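Local coordinates for protein 3-hydroxyadipyl-CoA dehydrogenase (Escherichia coli, PDB 3MOG) that catalyses the NAD-dependent oxidation of 3-hydroxyadipyl-CoA to 3-oxoadipyl-CoA in the degradation of phenylacetate, at residues C[41-53]-C[66-78]. Numbering follows the deposited sequence. Where two conformers were deposited one is given.
Sequences LTRAIDGIHARLN and CERTLKRLIPVTD
C66 meets L52 through its sulfur: SG, swung anti to the backbone N (chi1 -174°), lies 3.9 Å from L52 CB. One turn on, T69 offers its methyl, CG2, to L52 CD1 at 3.7 Å, the two side chains crossing near a right angle, while its hydroxyl is hydrogen-bonded to T65 O. L70 is a knob in a hole formed by I48, H49, L52 and N53. In the H49 conformer modelled here, L70 CD2 stands over one face of the imidazole, 3.8 Å from the centroid and 19° off the ring normal, a CH-pi contact; the same methyl touches L52 CD1 at 3.7 Å. With L70 cut back to an alanine, the slot between H49 and L52 would probably be left open and that imidazole face without its methyl. The axes of 41-53 and 66-71 run antiparallel (171°); helices 38-57 and 63-71 both lie in the beta-alpha-beta crossover from strand 31-34 to its parallel neighbour 73-76, the edge strand of the Rossmann-type NAD-binding sheet. L73 reaches tip to tip toward I48, CD1 to CG2 3.8 Å. The P75 ring takes I45 CD1 against its CD at 3.8 Å. Beyond it, L41 CD1 approaches the backbone carbonyl V76 O at 3.3 Å.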
ATOM      1  N   LEU C  41      -5.325  -2.952  44.197  1.00 56.77           N
ATOM      2  CA  LEU C  41      -6.250  -1.906  44.643  1.00 57.98           C
ATOM      3  C   LEU C  41      -5.684  -1.034  45.770  1.00 58.66           C
ATOM      4  O   LEU C  41      -5.793   0.197  45.720  1.00 58.37           O
ATOM      5  CB  LEU C  41      -7.587  -2.511  45.063  1.00 54.42           C
ATOM      6  CG  LEU C  41      -8.458  -3.048  43.930  1.00 60.15           C
ATOM      7  CD1 LEU C  41      -9.667  -3.754  44.495  1.00 54.76           C
ATOM      8  CD2 LEU C  41      -8.880  -1.908  43.012  1.00 53.98           C
ATOM      9  N   THR C  42      -5.058  -1.681  46.752  1.00 59.01           N
ATOM     10  CA  THR C  42      -4.444  -1.010  47.901  1.00 60.23           C
ATOM     11  C   THR C  42      -3.316  -0.073  47.469  1.00 56.54           C
ATOM     12  O   THR C  42      -3.238   1.046  47.952  1.00 58.61           O
ATOM     13  CB  THR C  42      -3.916  -2.043  48.944  1.00 60.57           C
ATOM     14  OG1 THR C  42      -4.907  -3.053  49.153  1.00 61.74           O
ATOM     15  CG2 THR C  42      -3.605  -1.371  50.287  1.00 59.11           C
ATOM     16  N   ARG C  43      -2.467  -0.537  46.554  1.00 54.33           N
ATOM     17  CA  ARG C  43      -1.383   0.277  45.983  1.00 59.16           C
ATOM     18  C   ARG C  43      -1.895   1.493  45.201  1.00 57.41           C
ATOM     19  O   ARG C  43      -1.404   2.616  45.396  1.00 53.22           O
ATOM     20  CB  ARG C  43      -0.477  -0.577  45.092  1.00 56.31           C
ATOM     21  CG  ARG C  43       0.328  -1.619  45.860  1.00 68.52           C
ATOM     22  CD  ARG C  43       0.932  -2.676  44.942  1.00 84.49           C
ATOM     23  NE  ARG C  43       2.066  -2.171  44.167  1.00 95.03           N
ATOM     24  CZ  ARG C  43       3.058  -2.927  43.695  1.00104.67           C
ATOM     25  NH1 ARG C  43       3.079  -4.238  43.923  1.00101.52           N
ATOM     26  NH2 ARG C  43       4.043  -2.369  43.000  1.00107.37           N
ATOM     27  N   ALA C  44      -2.873   1.255  44.321  1.00 53.75           N
ATOM     28  CA  ALA C  44      -3.499   2.314  43.526  1.00 55.32           C
ATOM     29  C   ALA C  44      -4.133   3.378  44.430  1.00 54.82           C
ATOM     30  O   ALA C  44      -3.911   4.576  44.224  1.00 56.63           O
ATOM     31  CB  ALA C  44      -4.536   1.730  42.560  1.00 51.79           C
ATOM     32  N   ILE C  45      -4.876   2.928  45.442  1.00 57.10           N
ATOM     33  CA  ILE C  45      -5.503   3.816  46.428  1.00 58.58           C
ATOM     34  C   ILE C  45      -4.489   4.566  47.308  1.00 61.39           C
ATOM     35  O   ILE C  45      -4.695   5.742  47.612  1.00 65.32           O
ATOM     36  CB  ILE C  45      -6.623   3.084  47.231  1.00 59.60           C
ATOM     37  CG1 ILE C  45      -7.909   3.074  46.394  1.00 58.35           C
ATOM     38  CG2 ILE C  45      -6.892   3.740  48.601  1.00 61.27           C
ATOM     39  CD1 ILE C  45      -9.012   2.169  46.901  1.00 58.01           C
ATOM     40  N   ASP C  46      -3.382   3.913  47.668  1.00 64.23           N
ATOM     41  CA  ASP C  46      -2.272   4.602  48.355  1.00 61.48           C
ATOM     42  C   ASP C  46      -1.711   5.744  47.514  1.00 60.34           C
ATOM     43  O   ASP C  46      -1.463   6.834  48.043  1.00 57.64           O
ATOM     44  CB  ASP C  46      -1.147   3.635  48.736  1.00 63.50           C
ATOM     45  CG  ASP C  46      -1.546   2.661  49.847  1.00 70.77           C
ATOM     46  OD1 ASP C  46      -2.502   2.957  50.608  1.00 59.05           O
ATOM     47  OD2 ASP C  46      -0.902   1.585  49.939  1.00 62.64           O
ATOM     48  N   GLY C  47      -1.523   5.485  46.215  1.00 56.99           N
ATOM     49  CA  GLY C  47      -1.142   6.512  45.240  1.00 54.06           C
ATOM     50  C   GLY C  47      -2.056   7.735  45.266  1.00 55.69           C
ATOM     51  O   GLY C  47      -1.579   8.859  45.430  1.00 56.55           O
ATOM     52  N   ILE C  48      -3.364   7.515  45.131  1.00 53.32           N
ATOM     53  CA  ILE C  48      -4.347   8.604  45.161  1.00 54.88           C
ATOM     54  C   ILE C  48      -4.324   9.372  46.502  1.00 61.72           C
ATOM     55  O   ILE C  48      -4.350  10.610  46.502  1.00 62.77           O
ATOM     56  CB  ILE C  48      -5.775   8.110  44.830  1.00 53.65           C
ATOM     57  CG1 ILE C  48      -5.768   7.270  43.548  1.00 44.36           C
ATOM     58  CG2 ILE C  48      -6.756   9.307  44.713  1.00 50.64           C
ATOM     59  CD1 ILE C  48      -7.112   6.663  43.196  1.00 44.17           C
ATOM     60  N   HIS C  49      -4.282   8.629  47.616  1.00 61.73           N
ATOM     61  CA  HIS C  49      -4.090   9.209  48.946  0.50 64.21           C
ATOM     62  C   HIS C  49      -2.870  10.137  48.964  1.00 64.89           C
ATOM     63  O   HIS C  49      -2.981  11.306  49.341  1.00 66.29           O
ATOM     64  CB  HIS C  49      -3.940   8.105  50.007  0.50 65.82           C
ATOM     65  CG  HIS C  49      -5.235   7.651  50.610  0.50 64.70           C
ATOM     66  ND1 HIS C  49      -5.587   7.930  51.913  0.50 68.64           N
ATOM     67  CD2 HIS C  49      -6.260   6.934  50.090  0.50 64.99           C
ATOM     68  CE1 HIS C  49      -6.774   7.406  52.169  0.50 68.77           C
ATOM     69  NE2 HIS C  49      -7.204   6.797  51.079  0.50 63.91           N
ATOM     70  N   ALA C  50      -1.723   9.614  48.521  1.00 64.50           N
ATOM     71  CA  ALA C  50      -0.443  10.329  48.502  1.00 65.54           C
ATOM     72  C   ALA C  50      -0.419  11.567  47.619  1.00 66.64           C
ATOM     73  O   ALA C  50       0.164  12.584  47.999  1.00 72.30           O
ATOM     74  CB  ALA C  50       0.667   9.391  48.082  1.00 65.33           C
ATOM     75  N   ARG C  51      -1.045  11.480  46.448  1.00 61.19           N
ATOM     76  CA  ARG C  51      -1.062  12.600  45.513  1.00 64.48           C
ATOM     77  C   ARG C  51      -1.982  13.729  45.979  1.00 68.52           C
ATOM     78  O   ARG C  51      -1.610  14.904  45.896  1.00 66.88           O
ATOM     79  CB  ARG C  51      -1.427  12.145  44.099  1.00 64.12           C
ATOM     80  CG  ARG C  51      -0.395  11.217  43.470  1.00 65.65           C
ATOM     81  CD  ARG C  51      -0.635  11.012  41.989  1.00 65.07           C
ATOM     82  NE  ARG C  51      -2.011  10.629  41.667  1.00 63.39           N
ATOM     83  CZ  ARG C  51      -2.438   9.374  41.532  1.00 68.56           C
ATOM     84  NH1 ARG C  51      -1.606   8.351  41.712  1.00 47.56           N
ATOM     85  NH2 ARG C  51      -3.710   9.142  41.216  1.00 69.61           N
ATOM     86  N   LEU C  52      -3.166  13.371  46.479  1.00 67.39           N
ATOM     87  CA  LEU C  52      -4.118  14.358  46.996  1.00 70.43           C
ATOM     88  C   LEU C  52      -3.652  15.043  48.283  1.00 73.18           C
ATOM     89  O   LEU C  52      -3.913  16.236  48.482  1.00 73.42           O
ATOM     90  CB  LEU C  52      -5.489  13.727  47.225  1.00 69.15           C
ATOM     91  CG  LEU C  52      -6.295  13.265  46.013  1.00 66.25           C
ATOM     92  CD1 LEU C  52      -7.558  12.664  46.533  1.00 53.63           C
ATOM     93  CD2 LEU C  52      -6.609  14.396  45.034  1.00 62.86           C
ATOM     94  N   ASN C  53      -2.970  14.289  49.147  1.00 72.21           N
ATOM     95  CA  ASN C  53      -2.447  14.830  50.398  1.00 71.69           C
ATOM     96  C   ASN C  53      -1.338  15.841  50.192  1.00 74.72           C
ATOM     97  O   ASN C  53      -1.238  16.823  50.943  1.00 72.01           O
ATOM     98  CB  ASN C  53      -2.009  13.720  51.355  1.00 72.29           C
ATOM     99  CG  ASN C  53      -3.143  13.248  52.252  1.00 78.30           C
ATOM    100  OD1 ASN C  53      -3.617  12.119  52.133  1.00 84.89           O
ATOM    101  ND2 ASN C  53      -3.596  14.125  53.149  1.00 73.31           N
ATOM    102  N   CYS C  66     -10.277  16.852  50.033  1.00 52.80           N
ATOM    103  CA  CYS C  66      -9.364  15.728  50.102  1.00 53.29           C
ATOM    104  C   CYS C  66      -9.965  14.537  50.835  1.00 56.74           C
ATOM    105  O   CYS C  66     -10.015  13.426  50.284  1.00 58.06           O
ATOM    106  CB  CYS C  66      -8.062  16.122  50.776  1.00 51.05           C
ATOM    107  SG  CYS C  66      -6.840  14.795  50.721  1.00 57.53           S
ATOM    108  N   GLU C  67     -10.435  14.765  52.060  1.00 56.74           N
ATOM    109  CA  GLU C  67     -10.924  13.658  52.881  1.00 60.18           C
ATOM    110  C   GLU C  67     -12.224  13.061  52.349  1.00 56.90           C
ATOM    111  O   GLU C  67     -12.411  11.843  52.390  1.00 53.40           O
ATOM    112  CB  GLU C  67     -11.050  14.050  54.363  1.00 68.77           C
ATOM    113  CG  GLU C  67     -11.080  12.837  55.318  1.00 83.56           C
ATOM    114  CD  GLU C  67     -10.103  11.715  54.909  1.00 93.61           C
ATOM    115  OE1 GLU C  67      -8.867  11.914  55.014  1.00 89.28           O
ATOM    116  OE2 GLU C  67     -10.581  10.633  54.482  1.00 89.36           O
ATOM    117  N   ARG C  68     -13.101  13.916  51.825  1.00 53.56           N
ATOM    118  CA  ARG C  68     -14.353  13.447  51.216  1.00 58.36           C
ATOM    119  C   ARG C  68     -14.126  12.637  49.925  1.00 54.28           C
ATOM    120  O   ARG C  68     -14.852  11.674  49.656  1.00 53.20           O
ATOM    121  CB  ARG C  68     -15.306  14.609  50.941  1.00 59.28           C
ATOM    122  CG  ARG C  68     -15.915  15.243  52.172  1.00 60.59           C
ATOM    123  CD  ARG C  68     -17.377  15.456  51.896  1.00 66.64           C
ATOM    124  NE  ARG C  68     -17.776  16.835  52.110  1.00 62.09           N
ATOM    125  CZ  ARG C  68     -18.999  17.300  51.880  1.00 64.52           C
ATOM    126  NH1 ARG C  68     -19.955  16.492  51.420  1.00 48.80           N
ATOM    127  NH2 ARG C  68     -19.260  18.578  52.107  1.00 51.37           N
ATOM    128  N   THR C  69     -13.125  13.041  49.144  1.00 52.98           N
ATOM    129  CA  THR C  69     -12.684  12.284  47.967  1.00 52.53           C
ATOM    130  C   THR C  69     -12.229  10.871  48.330  1.00 48.90           C
ATOM    131  O   THR C  69     -12.726   9.900  47.754  1.00 52.11           O
ATOM    132  CB  THR C  69     -11.560  13.011  47.206  1.00 52.45           C
ATOM    133  OG1 THR C  69     -12.017  14.316  46.833  1.00 51.50           O
ATOM    134  CG2 THR C  69     -11.140  12.232  45.936  1.00 47.16           C
ATOM    135  N   LEU C  70     -11.325  10.766  49.302  1.00 53.14           N
ATOM    136  CA  LEU C  70     -10.749   9.467  49.709  1.00 61.15           C
ATOM    137  C   LEU C  70     -11.781   8.482  50.237  1.00 63.14           C
ATOM    138  O   LEU C  70     -11.692   7.280  49.971  1.00 65.29           O
ATOM    139  CB  LEU C  70      -9.641   9.658  50.741  1.00 52.80           C
ATOM    140  CG  LEU C  70      -8.521  10.545  50.203  1.00 58.14           C
ATOM    141  CD1 LEU C  70      -7.506  10.878  51.281  1.00 50.64           C
ATOM    142  CD2 LEU C  70      -7.860   9.907  48.983  1.00 58.32           C
ATOM    143  N   LYS C  71     -12.768   9.011  50.956  1.00 62.32           N
ATOM    144  CA  LYS C  71     -13.873   8.224  51.497  1.00 65.34           C
ATOM    145  C   LYS C  71     -14.778   7.642  50.398  1.00 62.70           C
ATOM    146  O   LYS C  71     -15.429   6.621  50.608  1.00 59.96           O
ATOM    147  CB  LYS C  71     -14.693   9.096  52.458  1.00 68.01           C
ATOM    148  CG  LYS C  71     -15.314   8.365  53.635  1.00 75.34           C
ATOM    149  CD  LYS C  71     -15.408   9.284  54.868  1.00 89.21           C
ATOM    150  CE  LYS C  71     -14.081   9.342  55.644  1.00 93.68           C
ATOM    151  NZ  LYS C  71     -13.955  10.550  56.516  1.00 93.96           N
ATOM    152  N   ARG C  72     -14.821   8.287  49.234  1.00 57.98           N
ATOM    153  CA  ARG C  72     -15.682   7.826  48.142  1.00 61.47           C
ATOM    154  C   ARG C  72     -15.036   6.723  47.297  1.00 61.02           C
ATOM    155  O   ARG C  72     -15.698   6.107  46.469  1.00 62.88           O
ATOM    156  CB  ARG C  72     -16.178   9.007  47.284  1.00 59.12           C
ATOM    157  CG  ARG C  72     -17.221   9.869  48.008  1.00 63.19           C
ATOM    158  CD  ARG C  72     -17.743  11.039  47.187  1.00 59.90           C
ATOM    159  NE  ARG C  72     -16.773  12.123  47.049  1.00 58.46           N
ATOM    160  CZ  ARG C  72     -16.959  13.377  47.466  1.00 64.59           C
ATOM    161  NH1 ARG C  72     -18.084  13.736  48.073  1.00 58.71           N
ATOM    162  NH2 ARG C  72     -16.011  14.285  47.266  1.00 54.58           N
ATOM    163  N   LEU C  73     -13.752   6.461  47.533  1.00 59.44           N
ATOM    164  CA  LEU C  73     -13.031   5.411  46.817  1.00 60.85           C
ATOM    165  C   LEU C  73     -13.212   4.045  47.465  1.00 58.32           C
ATOM    166  O   LEU C  73     -12.536   3.719  48.436  1.00 62.78           O
ATOM    167  CB  LEU C  73     -11.537   5.751  46.704  1.00 59.14           C
ATOM    168  CG  LEU C  73     -11.174   6.906  45.760  1.00 63.74           C
ATOM    169  CD1 LEU C  73      -9.760   7.387  46.018  1.00 46.86           C
ATOM    170  CD2 LEU C  73     -11.360   6.506  44.288  1.00 57.23           C
ATOM    171  N   ILE C  74     -14.120   3.250  46.909  1.00 54.03           N
ATOM    172  CA  ILE C  74     -14.422   1.925  47.454  1.00 56.40           C
ATOM    173  C   ILE C  74     -13.804   0.796  46.606  1.00 56.37           C
ATOM    174  O   ILE C  74     -14.266   0.539  45.494  1.00 56.53           O
ATOM    175  CB  ILE C  74     -15.951   1.722  47.629  1.00 54.98           C
ATOM    176  CG1 ILE C  74     -16.578   2.952  48.309  1.00 57.23           C
ATOM    177  CG2 ILE C  74     -16.235   0.426  48.414  1.00 56.39           C
ATOM    178  CD1 ILE C  74     -18.063   2.865  48.537  1.00 64.05           C
ATOM    179  N   PRO C  75     -12.748   0.132  47.126  1.00 56.60           N
ATOM    180  CA  PRO C  75     -12.140  -0.994  46.405  1.00 59.61           C
ATOM    181  C   PRO C  75     -13.012  -2.240  46.461  1.00 58.88           C
ATOM    182  O   PRO C  75     -13.477  -2.638  47.533  1.00 62.63           O
ATOM    183  CB  PRO C  75     -10.816  -1.227  47.135  1.00 61.26           C
ATOM    184  CG  PRO C  75     -11.021  -0.670  48.516  1.00 65.64           C
ATOM    185  CD  PRO C  75     -12.069   0.413  48.407  1.00 59.53           C
ATOM    186  N   VAL C  76     -13.261  -2.823  45.294  1.00 60.68           N
ATOM    187  CA  VAL C  76     -14.099  -4.014  45.175  1.00 58.34           C
ATOM    188  C   VAL C  76     -13.393  -5.070  44.341  1.00 61.73           C
ATOM    189  O   VAL C  76     -12.653  -4.744  43.395  1.00 65.84           O
ATOM    190  CB  VAL C  76     -15.529  -3.710  44.594  1.00 58.63           C
ATOM    191  CG1 VAL C  76     -16.312  -2.761  45.509  1.00 66.57           C
ATOM    192  CG2 VAL C  76     -15.465  -3.137  43.187  1.00 62.90           C
ATOM    193  N   THR C  77     -13.622  -6.331  44.705  1.00 63.14           N
ATOM    194  CA  THR C  77     -13.021  -7.492  44.036  1.00 63.34           C
ATOM    195  C   THR C  77     -14.116  -8.364  43.411  1.00 58.61           C
ATOM    196  O   THR C  77     -13.847  -9.260  42.609  1.00 57.48           O
ATOM    197  CB  THR C  77     -12.181  -8.325  45.027  1.00 65.78           C
ATOM    198  OG1 THR C  77     -11.396  -7.450  45.842  1.00 76.23           O
ATOM    199  CG2 THR C  77     -11.239  -9.259  44.296  1.00 76.79           C
ATOM    200  N   ASP C  78     -15.357  -8.082  43.781  1.00 63.29           N
ATOM    201  CA  ASP C  78     -16.512  -8.792  43.238  1.00 69.81           C
ATOM    202  C   ASP C  78     -17.184  -7.952  42.137  1.00 70.65           C
ATOM    203  O   ASP C  78     -17.679  -6.847  42.395  1.00 67.82           O
ATOM    204  CB  ASP C  78     -17.491  -9.130  44.372  1.00 71.90           C
ATOM    205  CG  ASP C  78     -18.720  -9.896  43.894  1.00 74.60           C
ATOM    206  OD1 ASP C  78     -18.602 -10.740  42.979  1.00 83.08           O
ATOM    207  OD2 ASP C  78     -19.813  -9.656  44.452  1.00 78.75           O
TER